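Local coordinates for endoribonuclease ToxN (Bacillus thuringiensis, PDB 4ATO), which cleaves RNA within A-rich sequences as the toxin of a type III toxin-antitoxin system and is inhibited by its RNA antitoxin ToxI, at residues P38-L43 with E123-V128; S68-D73 with I79-V84. One frame throughout, in Å; residues are numbered along the deposited sequence. Where two conformers were deposited one is given.

Contact 1 of 2, residues P38-L43 with E123-V128; sequences PYVGVL and ENMDRV. With nucleotides of chain B.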
# COMPACT_ATOMS: atom_id res chain seq x y z
N PRO A 38 18.84 -1.01 28.65
CA PRO A 38 17.39 -1.08 28.51
C PRO A 38 16.97 -2.35 27.79
O PRO A 38 17.70 -2.86 26.94
CB PRO A 38 17.05 0.17 27.69
CG PRO A 38 18.30 0.47 26.92
CD PRO A 38 19.46 -0.08 27.70
N TYR A 39 15.80 -2.85 28.16
CA TYR A 39 15.21 -4.04 27.60
C TYR A 39 13.82 -3.67 27.11
O TYR A 39 13.17 -2.81 27.70
CB TYR A 39 15.04 -5.10 28.69
CG TYR A 39 16.29 -5.84 29.10
CD1 TYR A 39 17.31 -5.20 29.79
CD2 TYR A 39 16.44 -7.21 28.83
CE1 TYR A 39 18.46 -5.88 30.18
CE2 TYR A 39 17.59 -7.89 29.21
CZ TYR A 39 18.59 -7.22 29.88
OH TYR A 39 19.73 -7.90 30.26
N VAL A 40 13.35 -4.34 26.07
CA VAL A 40 11.99 -4.16 25.60
C VAL A 40 11.12 -5.31 26.09
O VAL A 40 11.53 -6.46 26.07
CB VAL A 40 11.94 -4.07 24.07
CG1 VAL A 40 10.51 -4.02 23.58
CG2 VAL A 40 12.69 -2.86 23.60
N GLY A 41 9.92 -4.99 26.56
CA GLY A 41 9.03 -6.02 27.05
C GLY A 41 8.34 -6.76 25.93
O GLY A 41 7.71 -6.15 25.06
N VAL A 42 8.46 -8.08 25.93
CA VAL A 42 7.70 -8.93 25.03
C VAL A 42 6.23 -8.73 25.34
O VAL A 42 5.84 -8.72 26.52
CB VAL A 42 8.09 -10.41 25.21
CG1 VAL A 42 7.09 -11.32 24.50
CG2 VAL A 42 9.51 -10.65 24.68
N LEU A 43 5.42 -8.55 24.30
CA LEU A 43 4.01 -8.15 24.46
C LEU A 43 3.16 -9.14 25.26
O LEU A 43 2.33 -8.73 26.08
CB LEU A 43 3.37 -7.86 23.09
CG LEU A 43 3.97 -6.71 22.28
CD1 LEU A 43 3.13 -6.41 21.04
CD2 LEU A 43 4.15 -5.44 23.13
N GLU A 123 6.52 0.53 15.19
CA GLU A 123 6.17 0.13 13.82
C GLU A 123 6.65 -1.29 13.51
O GLU A 123 6.26 -1.87 12.50
CB GLU A 123 6.74 1.12 12.80
CG GLU A 123 6.20 2.54 12.96
CD GLU A 123 4.67 2.60 12.97
OE1 GLU A 123 4.04 2.02 12.07
OE2 GLU A 123 4.11 3.23 13.90
N ASN A 124 7.50 -1.84 14.37
CA ASN A 124 8.18 -3.10 14.07
C ASN A 124 7.97 -4.17 15.12
O ASN A 124 8.65 -5.20 15.12
CB ASN A 124 9.69 -2.86 13.88
CG ASN A 124 9.99 -2.10 12.61
OD1 ASN A 124 10.18 -2.71 11.55
ND2 ASN A 124 10.03 -0.77 12.70
N MET A 125 7.02 -3.95 16.02
CA MET A 125 6.82 -4.90 17.09
C MET A 125 6.33 -6.28 16.61
O MET A 125 6.57 -7.28 17.28
CB MET A 125 5.92 -4.33 18.17
CG MET A 125 6.24 -4.86 19.53
SD MET A 125 7.95 -4.52 20.01
CE MET A 125 8.10 -5.69 21.35
N ASP A 126 5.65 -6.34 15.47
CA ASP A 126 5.22 -7.61 14.90
C ASP A 126 6.42 -8.52 14.64
O ASP A 126 6.36 -9.73 14.84
CB ASP A 126 4.45 -7.38 13.59
CG ASP A 126 5.22 -6.54 12.58
OD1 ASP A 126 5.82 -5.51 12.97
OD2 ASP A 126 5.24 -6.89 11.38
N ARG A 127 7.51 -7.92 14.18
CA ARG A 127 8.72 -8.67 13.86
C ARG A 127 9.44 -9.18 15.10
O ARG A 127 9.89 -10.32 15.13
CB ARG A 127 9.65 -7.82 12.99
CG ARG A 127 9.03 -7.49 11.64
CD ARG A 127 9.76 -6.35 10.96
NE ARG A 127 10.18 -6.71 9.61
CZ ARG A 127 9.57 -6.30 8.50
NH1 ARG A 127 8.52 -5.49 8.56
NH2 ARG A 127 10.03 -6.69 7.31
N VAL A 128 9.54 -8.33 16.12
CA VAL A 128 10.10 -8.76 17.40
C VAL A 128 9.32 -9.97 17.91
O VAL A 128 9.89 -11.03 18.18
CB VAL A 128 10.00 -7.64 18.46
CG1 VAL A 128 10.51 -8.15 19.81
CG2 VAL A 128 10.79 -6.42 18.01
P C B 18 13.02 -9.58 9.20
OP1 C B 18 11.94 -9.39 10.21
OP2 C B 18 14.40 -9.75 9.67
O5' C B 18 12.64 -10.78 8.24
C5' C B 18 11.40 -10.80 7.54
C4' C B 18 11.37 -11.94 6.55
O4' C B 18 12.45 -11.79 5.60
C3' C B 18 11.58 -13.31 7.16
O3' C B 18 10.38 -13.87 7.66
C2' C B 18 12.19 -14.12 6.02
O2' C B 18 11.18 -14.62 5.15
C1' C B 18 12.98 -13.06 5.26
N1 C B 18 14.43 -13.08 5.59
C2 C B 18 15.22 -14.15 5.11
O2 C B 18 14.67 -15.05 4.47
N3 C B 18 16.54 -14.19 5.37
C4 C B 18 17.11 -13.20 6.07
N4 C B 18 18.42 -13.28 6.30
C5 C B 18 16.35 -12.10 6.56
C6 C B 18 15.03 -12.08 6.30
P A B 17 17.52 -5.87 8.75
OP1 A B 17 17.02 -5.49 10.09
OP2 A B 17 18.72 -6.73 8.66
O5' A B 17 16.34 -6.51 7.88
C5' A B 17 15.08 -5.87 7.75
C4' A B 17 14.16 -6.64 6.83
O4' A B 17 14.71 -6.67 5.48
C3' A B 17 13.93 -8.11 7.18
O3' A B 17 12.98 -8.29 8.22
C2' A B 17 13.49 -8.68 5.84
O2' A B 17 12.14 -8.33 5.57
C1' A B 17 14.38 -7.91 4.87
N9 A B 17 15.63 -8.65 4.58
C8 A B 17 16.90 -8.44 5.05
N7 A B 17 17.76 -9.33 4.61
C5 A B 17 17.01 -10.20 3.83
C6 A B 17 17.34 -11.36 3.10
N6 A B 17 18.57 -11.88 3.01
N1 A B 17 16.34 -11.98 2.43
C2 A B 17 15.10 -11.47 2.50
N3 A B 17 14.68 -10.39 3.16
C4 A B 17 15.69 -9.78 3.80
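Met125 meets Val40 and Leu43 across this contact, while two residues further along the helix the flat guanidinium of Arg127 offers its edge to the antitoxin RNA of chain B. At that edge, and in the guanidinium plane, lies O3' of A17; C18 OP1 and A17 O2' sit near the same plane. Arg127 NE donates to OP1 of C18 at 3.3 Å, and its NH2 to O2' of A17 at 3.2 Å, with a weak third bond from NH2 to A17 O3'. The grip straddles the linkage between the two nucleotides, and the bend at chi3 (127°) swings the edge round to it. The side-chain contacts across to residues 38-43 are apolar. The methionine chain, folded at chi2 (59°), presents different atoms to its two neighbours: its CE methyl reaches tip to tip to CG1 of Val40, 3.7 Å away, whereas CG touches CD1 of Leu43 at 3.8 Å, the two side chains crossing at a slant. Gly41 adds its carbonyl O, 3.8 Å from Met125 CE. The helix is kinked here: the N atoms of Asp126 and Arg127 lack the usual bond to the turn before, and Arg127 N bonds weakly to Asn124 O instead. Strand 38-41 runs between strands 9-12 and 51-56, with Val40 paired by its backbone to Val53. Helix 108-139 packs by apolar side chains over this antiparallel sheet of an SH3-clan toxin, with Arg127 reaching RNA. Val40 also touches Leu121 and Val42 touches Val132 of the helix, while Pro7 of a loop packs against Val40 and Met125.

Contact 2 of 2, residues S68-D73 with I79-V84; sequences SVKLFD and IGVLLV. With nucleotides of chain C; nucleotides of chain B.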
# COMPACT_ATOMS: atom_id res chain seq x y z
N SER A 68 17.82 -11.35 15.94
CA SER A 68 18.03 -9.94 16.20
C SER A 68 17.07 -9.06 15.42
O SER A 68 16.52 -9.45 14.39
CB SER A 68 19.46 -9.55 15.87
OG SER A 68 19.82 -10.04 14.61
N VAL A 69 16.88 -7.85 15.93
CA VAL A 69 16.13 -6.84 15.23
C VAL A 69 16.96 -5.57 15.27
O VAL A 69 17.26 -5.04 16.35
CB VAL A 69 14.75 -6.60 15.90
CG1 VAL A 69 14.02 -5.44 15.21
CG2 VAL A 69 13.92 -7.89 15.88
N LYS A 70 17.38 -5.11 14.10
CA LYS A 70 18.13 -3.88 13.99
C LYS A 70 17.18 -2.69 13.96
O LYS A 70 16.21 -2.67 13.21
CB LYS A 70 19.02 -3.93 12.75
CG LYS A 70 20.08 -5.01 12.83
CD LYS A 70 20.83 -5.22 11.52
CE LYS A 70 22.06 -6.11 11.76
NZ LYS A 70 22.88 -6.36 10.54
N LEU A 71 17.45 -1.70 14.77
CA LEU A 71 16.67 -0.48 14.78
C LEU A 71 17.34 0.60 13.94
O LEU A 71 18.53 0.73 13.96
CB LEU A 71 16.50 0.02 16.20
CG LEU A 71 15.69 -0.77 17.21
CD1 LEU A 71 16.50 -1.90 17.79
CD2 LEU A 71 15.19 0.14 18.29
N PHE A 72 16.55 1.38 13.22
CA PHE A 72 17.06 2.48 12.41
C PHE A 72 16.25 3.74 12.67
O PHE A 72 15.05 3.68 12.91
CB PHE A 72 16.99 2.13 10.92
CG PHE A 72 17.81 0.93 10.55
CD1 PHE A 72 17.25 -0.34 10.58
CD2 PHE A 72 19.14 1.07 10.17
CE1 PHE A 72 18.01 -1.45 10.24
CE2 PHE A 72 19.90 -0.02 9.82
CZ PHE A 72 19.34 -1.29 9.86
N ASP A 73 16.92 4.90 12.62
CA ASP A 73 16.21 6.17 12.76
C ASP A 73 15.76 6.68 11.39
O ASP A 73 16.01 6.03 10.38
CB ASP A 73 17.01 7.21 13.58
CG ASP A 73 18.14 7.91 12.80
OD1 ASP A 73 18.31 7.72 11.57
OD2 ASP A 73 18.88 8.69 13.45
N ILE A 79 20.52 2.60 15.31
CA ILE A 79 20.25 3.05 16.67
C ILE A 79 19.91 1.88 17.58
O ILE A 79 18.92 1.92 18.30
CB ILE A 79 19.11 4.10 16.72
CG1 ILE A 79 17.89 3.62 15.93
CG2 ILE A 79 19.56 5.44 16.17
CD1 ILE A 79 16.64 4.46 16.18
N GLY A 80 20.73 0.84 17.56
CA GLY A 80 20.53 -0.27 18.47
C GLY A 80 20.14 -1.57 17.78
O GLY A 80 19.68 -1.58 16.63
N VAL A 81 20.35 -2.67 18.48
CA VAL A 81 19.96 -3.98 17.97
C VAL A 81 19.32 -4.72 19.13
O VAL A 81 19.89 -4.76 20.23
CB VAL A 81 21.20 -4.78 17.46
CG1 VAL A 81 20.77 -6.14 16.92
CG2 VAL A 81 21.93 -4.01 16.37
N LEU A 82 18.14 -5.28 18.92
CA LEU A 82 17.53 -6.08 19.98
C LEU A 82 18.08 -7.48 19.86
O LEU A 82 18.01 -8.08 18.79
CB LEU A 82 16.02 -6.15 19.84
CG LEU A 82 15.18 -5.00 20.40
CD1 LEU A 82 13.76 -5.11 19.85
CD2 LEU A 82 15.19 -5.05 21.91
N LEU A 83 18.63 -8.00 20.97
CA LEU A 83 19.18 -9.35 20.99
C LEU A 83 18.15 -10.39 21.45
O LEU A 83 18.06 -10.71 22.65
CB LEU A 83 20.39 -9.39 21.93
CG LEU A 83 21.44 -8.32 21.63
CD1 LEU A 83 22.60 -8.38 22.66
CD2 LEU A 83 21.97 -8.46 20.20
N VAL A 84 17.36 -10.92 20.53
CA VAL A 84 16.35 -11.88 20.97
C VAL A 84 17.01 -13.15 21.52
O VAL A 84 16.43 -13.80 22.40
CB VAL A 84 15.20 -12.13 19.94
CG1 VAL A 84 15.45 -11.38 18.65
CG2 VAL A 84 14.95 -13.61 19.71
P A C 33 26.71 8.48 23.93
OP1 A C 33 27.56 9.01 25.02
OP2 A C 33 27.31 8.29 22.58
O5' A C 33 26.02 7.14 24.39
C5' A C 33 24.92 7.15 25.30
C4' A C 33 24.42 5.76 25.53
O4' A C 33 23.65 5.34 24.36
C3' A C 33 25.51 4.72 25.72
O3' A C 33 25.02 3.69 26.55
C2' A C 33 25.71 4.17 24.30
O2' A C 33 26.21 2.85 24.25
C1' A C 33 24.31 4.26 23.70
N9 A C 33 24.33 4.55 22.27
C8 A C 33 25.14 5.48 21.66
N7 A C 33 24.98 5.55 20.36
C5 A C 33 24.00 4.60 20.11
C6 A C 33 23.38 4.18 18.92
N6 A C 33 23.67 4.69 17.72
N1 A C 33 22.45 3.21 19.01
C2 A C 33 22.16 2.70 20.21
N3 A C 33 22.67 3.01 21.40
C4 A C 33 23.60 3.97 21.27
P U B 16 22.90 -4.85 7.09
OP1 U B 16 23.03 -4.50 8.53
OP2 U B 16 23.37 -6.18 6.64
O5' U B 16 21.40 -4.62 6.62
C5' U B 16 20.70 -3.44 6.97
C4' U B 16 19.33 -3.40 6.34
O4' U B 16 19.44 -3.45 4.89
C3' U B 16 18.42 -4.57 6.66
O3' U B 16 17.84 -4.51 7.95
C2' U B 16 17.41 -4.51 5.52
O2' U B 16 16.48 -3.46 5.72
C1' U B 16 18.32 -4.14 4.35
N1 U B 16 18.79 -5.35 3.64
C2 U B 16 17.88 -5.94 2.79
O2 U B 16 16.77 -5.49 2.59
N3 U B 16 18.32 -7.09 2.18
C4 U B 16 19.55 -7.70 2.36
O4 U B 16 19.80 -8.74 1.75
C5 U B 16 20.43 -7.04 3.28
C6 U B 16 20.03 -5.91 3.88
O HOH W 1 20.83 -0.90 14.21
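Ser68-Phe72 and Ile79-Leu83 form an antiparallel hairpin, their axes 4.5 Å apart and their directions 165° from one another. Val69 and Leu82 make the hydrogen-bonded pair: Val69 N bonds to Leu82 O at 3.1 Å, and Leu82 N returns a 2.7 Å bond to Val69 O. Nearer the turn, Leu71 is bonded to two successive residues, its N to Gly80 O and its O to Ile79 N. That last bond is straight at the hydrogen (179°) but comes from above the carbonyl plane. A water donates to both Leu71 O and Gly80 O, giving each a second partner. On one face Ser68 CB meets CG1 of Val81 at 3.8 Å, and Lys70 lies alongside Val81, pointing the same way. The lysine then continues extended beyond CG until NZ bonds to OP1 of U16 of chain B at 2.7 Å. The other face is greasy: Val69 and Leu82 meet through their CB atoms, and CD1 of Leu71 lies 4.3 Å from CG of Leu82. Ile79, with CG1 between its backbone N and carbonyl carbon (chi1 49°), lays CG1 against Leu71 CB and sends CD1 to Asp73 CB, 3.8 Å off. Asp73 itself accepts backbone N-H groups of Asp75 and Lys77 within the turn and is salt-bridged to Lys116. Adenine N1 of A33 of chain C lies close to Gly80 N. Val69, Leu71 and Leu82 thus pack toward helix 108-139, whereas Lys70 and the Ile79-Gly80 backbone meet RNA, whose phosphate charge Lys70 would partly offset.

Overall arrangement
Both contacts build on the same antiparallel sheet, contact 2 nested along the chain within the loop that contact 1 closes. Contact 2 joins two adjacent strands, one of them outermost in the chain, through backbone hydrogen bonds, and its touching residues are mostly buried. Contact 1 joins a more central strand to helix 108-139 mainly by apolar side chains, with no backbone pairing, and is only partly buried. Their centres lie about 10 Å apart, and Leu82 links them: its CD2 is 3.7 Å from Val40 CG2, and its CD1 touches Val128 CG2. Each also sends a basic side chain to the RNA of chain B: Lys70 to U16, Arg127 to A17 and C18, three consecutive nucleotides.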